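Local coordinates for protein beta-galactosidase (Bacteroides thetaiotaomicron, PDB 5MUJ) that binds the side chain B oligosaccharide of the plant pectin rhamnogalacturonan II and, as a glycoside hydrolase, probably cleaves a glycosidic linkage in it, at residues T75-N80 / Y90-A95. Residues are numbered along the deposited sequence; the frame is centred on the assembly and turned at random.
Sequences TYVVYN and YETWIA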
ATOM      1  N   THR A  75      -0.637  -4.937   9.447  1.00  9.94           N
ATOM      2  CA  THR A  75       0.581  -4.092   9.602  1.00 10.05           C
ATOM      3  C   THR A  75       0.243  -2.696   9.124  1.00 10.32           C
ATOM      4  O   THR A  75      -0.639  -2.527   8.316  1.00 11.50           O
ATOM      5  CB  THR A  75       1.879  -4.567   8.856  1.00 10.03           C
ATOM      6  OG1 THR A  75       1.625  -4.777   7.451  1.00 11.55           O
ATOM      7  CG2 THR A  75       2.453  -5.780   9.433  1.00  9.54           C
ATOM      8  N   TYR A  76       0.882  -1.715   9.740  1.00 10.14           N
ATOM      9  CA  TYR A  76       0.730  -0.305   9.364  1.00 10.27           C
ATOM     10  C   TYR A  76       1.989   0.508   9.710  1.00  9.90           C
ATOM     11  O   TYR A  76       2.836   0.064  10.471  1.00 11.68           O
ATOM     12  CB  TYR A  76      -0.533   0.306   9.962  1.00 10.75           C
ATOM     13  CG  TYR A  76      -0.557   0.366  11.484  1.00 10.66           C
ATOM     14  CD1 TYR A  76      -0.057   1.475  12.162  1.00 10.63           C
ATOM     15  CD2 TYR A  76      -1.137  -0.675  12.246  1.00 11.40           C
ATOM     16  CE1 TYR A  76      -0.048   1.549  13.545  1.00 10.43           C
ATOM     17  CE2 TYR A  76      -1.152  -0.604  13.648  1.00 12.45           C
ATOM     18  CZ  TYR A  76      -0.667   0.515  14.284  1.00 11.63           C
ATOM     19  OH  TYR A  76      -0.673   0.609  15.654  1.00 15.52           O
ATOM     20  N   VAL A  77       2.124   1.674   9.080  1.00  9.96           N
ATOM     21  CA  VAL A  77       3.265   2.509   9.356  1.00 10.97           C
ATOM     22  C   VAL A  77       2.834   3.685  10.241  1.00 10.58           C
ATOM     23  O   VAL A  77       1.687   4.162  10.182  1.00 13.83           O
ATOM     24  CB  VAL A  77       3.976   2.994   8.058  1.00 12.15           C
ATOM     25  CG1 VAL A  77       4.337   1.764   7.222  1.00 11.80           C
ATOM     26  CG2 VAL A  77       3.131   4.018   7.285  1.00 12.92           C
ATOM     27  N   VAL A  78       3.750   4.107  11.083  1.00  9.58           N
ATOM     28  CA  VAL A  78       3.600   5.251  11.924  1.00  9.77           C
ATOM     29  C   VAL A  78       4.739   6.256  11.572  1.00 10.42           C
ATOM     30  O   VAL A  78       5.935   5.907  11.518  1.00 11.11           O
ATOM     31  CB  VAL A  78       3.718   4.870  13.410  1.00  9.45           C
ATOM     32  CG1 VAL A  78       3.790   6.103  14.288  1.00 10.82           C
ATOM     33  CG2 VAL A  78       2.541   3.974  13.849  1.00  9.75           C
ATOM     34  N   TYR A  79       4.358   7.496  11.376  1.00 10.83           N
ATOM     35  CA  TYR A  79       5.302   8.633  11.277  1.00 10.91           C
ATOM     36  C   TYR A  79       5.125   9.440  12.550  1.00 11.25           C
ATOM     37  O   TYR A  79       3.973   9.745  12.915  1.00 12.02           O
ATOM     38  CB  TYR A  79       4.990   9.490  10.047  1.00 12.56           C
ATOM     39  CG  TYR A  79       5.727  10.806  10.052  1.00 12.32           C
ATOM     40  CD1 TYR A  79       7.102  10.853   9.806  1.00 12.68           C
ATOM     41  CD2 TYR A  79       5.076  11.989  10.319  1.00 13.14           C
ATOM     42  CE1 TYR A  79       7.788  12.043   9.856  1.00 10.60           C
ATOM     43  CE2 TYR A  79       5.756  13.197  10.344  1.00 12.17           C
ATOM     44  CZ  TYR A  79       7.122  13.212  10.111  1.00 11.63           C
ATOM     45  OH  TYR A  79       7.847  14.382  10.100  1.00 14.51           O
ATOM     46  N   ASN A  80       6.214   9.719  13.259  1.00 12.27           N
ATOM     47  CA  ASN A  80       6.130  10.272  14.624  1.00 13.32           C
ATOM     48  C   ASN A  80       6.382  11.765  14.671  1.00 12.99           C
ATOM     49  O   ASN A  80       7.174  12.265  15.483  1.00 13.35           O
ATOM     50  CB  ASN A  80       7.044   9.526  15.595  1.00 13.99           C
ATOM     51  CG  ASN A  80       8.510   9.636  15.221  1.00 13.55           C
ATOM     52  OD1 ASN A  80       8.858   9.949  14.077  1.00 14.48           O
ATOM     53  ND2 ASN A  80       9.374   9.341  16.164  1.00 15.92           N
ATOM     54  N   TYR A  90       9.315   6.674   9.371  1.00 11.04           N
ATOM     55  CA  TYR A  90       8.492   5.499   9.515  1.00 11.41           C
ATOM     56  C   TYR A  90       9.041   4.393  10.407  1.00 10.19           C
ATOM     57  O   TYR A  90      10.228   4.038  10.314  1.00 13.04           O
ATOM     58  CB  TYR A  90       8.199   4.906   8.147  1.00 11.63           C
ATOM     59  CG  TYR A  90       7.186   5.619   7.269  1.00 12.06           C
ATOM     60  CD1 TYR A  90       6.081   6.281   7.811  1.00 10.86           C
ATOM     61  CD2 TYR A  90       7.296   5.561   5.886  1.00 11.79           C
ATOM     62  CE1 TYR A  90       5.126   6.885   7.008  1.00 11.06           C
ATOM     63  CE2 TYR A  90       6.375   6.192   5.067  1.00 12.57           C
ATOM     64  CZ  TYR A  90       5.284   6.851   5.627  1.00 13.27           C
ATOM     65  OH  TYR A  90       4.353   7.445   4.829  1.00 14.00           O
ATOM     66  N   GLU A  91       8.151   3.854  11.277  1.00 10.56           N
ATOM     67  CA  GLU A  91       8.245   2.477  11.800  1.00 10.14           C
ATOM     68  C   GLU A  91       7.001   1.679  11.419  1.00 10.31           C
ATOM     69  O   GLU A  91       5.991   2.255  11.047  1.00 11.00           O
ATOM     70  CB  GLU A  91       8.463   2.434  13.334  1.00 10.17           C
ATOM     71  CG  GLU A  91       9.756   3.084  13.796  1.00 11.48           C
ATOM     72  CD  GLU A  91       9.998   2.969  15.267  1.00 10.96           C
ATOM     73  OE1 GLU A  91       9.140   3.460  16.068  1.00 12.88           O
ATOM     74  OE2 GLU A  91      11.009   2.345  15.612  1.00 10.98           O
ATOM     75  N   THR A  92       7.119   0.360  11.474  1.00  9.68           N
ATOM     76  CA  THR A  92       6.032  -0.503  11.119  1.00 10.23           C
ATOM     77  C   THR A  92       5.595  -1.209  12.407  1.00  9.94           C
ATOM     78  O   THR A  92       6.394  -1.755  13.180  1.00 11.32           O
ATOM     79  CB  THR A  92       6.421  -1.505  10.065  1.00  9.33           C
ATOM     80  OG1 THR A  92       7.004  -0.813   8.950  1.00 11.62           O
ATOM     81  CG2 THR A  92       5.224  -2.323   9.567  1.00  9.08           C
ATOM     82  N   TRP A  93       4.275  -1.181  12.571  1.00  9.02           N
ATOM     83  CA  TRP A  93       3.576  -1.777  13.721  1.00  9.12           C
ATOM     84  C   TRP A  93       2.610  -2.853  13.193  1.00 10.70           C
ATOM     85  O   TRP A  93       2.257  -2.940  12.013  1.00 11.75           O
ATOM     86  CB  TRP A  93       2.807  -0.689  14.492  1.00  9.74           C
ATOM     87  CG  TRP A  93       3.633   0.349  15.139  1.00 11.08           C
ATOM     88  CD1 TRP A  93       4.421   1.289  14.506  1.00 13.40           C
ATOM     89  CD2 TRP A  93       3.782   0.603  16.527  1.00 10.72           C
ATOM     90  NE1 TRP A  93       5.057   2.100  15.417  1.00 13.01           N
ATOM     91  CE2 TRP A  93       4.683   1.702  16.678  1.00 11.26           C
ATOM     92  CE3 TRP A  93       3.251   0.001  17.672  1.00 11.48           C
ATOM     93  CZ2 TRP A  93       5.049   2.200  17.921  1.00 11.22           C
ATOM     94  CZ3 TRP A  93       3.630   0.476  18.894  1.00 13.34           C
ATOM     95  CH2 TRP A  93       4.477   1.577  19.034  1.00 11.33           C
ATOM     96  N   ILE A  94       2.104  -3.602  14.147  1.00 10.90           N
ATOM     97  CA  ILE A  94       1.097  -4.664  13.898  1.00 10.76           C
ATOM     98  C   ILE A  94      -0.062  -4.583  14.919  1.00 10.85           C
ATOM     99  O   ILE A  94       0.158  -4.332  16.096  1.00 12.22           O
ATOM    100  CB  ILE A  94       1.740  -6.070  13.797  1.00 12.28           C
ATOM    101  CG1 ILE A  94       0.812  -7.072  13.127  1.00 13.18           C
ATOM    102  CG2 ILE A  94       2.166  -6.609  15.163  1.00 10.95           C
ATOM    103  CD1 ILE A  94       1.466  -8.384  12.769  1.00 13.79           C
ATOM    104  N   ALA A  95      -1.271  -4.800  14.404  1.00 10.88           N
ATOM    105  CA  ALA A  95      -2.445  -4.829  15.252  1.00 10.28           C
ATOM    106  C   ALA A  95      -3.227  -6.061  14.919  1.00 10.83           C
ATOM    107  O   ALA A  95      -3.105  -6.678  13.867  1.00 12.21           O
ATOM    108  CB  ALA A  95      -3.320  -3.621  15.050  1.00 10.69           C
TER
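Y76 and W93, partners in an antiparallel hydrogen-bonded pair, pack together and have the largest areas covered by the opposite strand. W93 CB sits over one face of the Y76 ring, 3.7 Å from CZ, while A95 CB meets the ring's edge. The phenol and the pyrrole ring of the indole are nearly parallel (13°) but slid apart, so they barely overlap. With CG between the backbone N and the carbonyl carbon (chi1 64°), the Y76 ring turns a face to W93 CB; its OH is hydrogen-bonded to T105 OG1. Replacing Y76 by an alanine is likely to strip the ring face from W93 CB and the edge contact from A95 CB, leaving T105 OG1 without this partner. Farther along the same side, V78 CG2 presses on a face of the indole, 3.3 Å from W93 CD1. On the other side of the sheet, V77 CG2 lies over the Y90 ring, 3.5 Å from CE1, and Y90 OH is hydrogen-bonded to E159 OE2. Backbone bonds join Y76 to W93 in both directions; W93 N to Y76 O is nearly straight (175°). V78 and E91 are likewise doubly bonded. This is the central beta hairpin of a four-stranded antiparallel blade, as in beta-propeller glycosidases, with the Y90 side chain about 5 Å from a bound rhamnose.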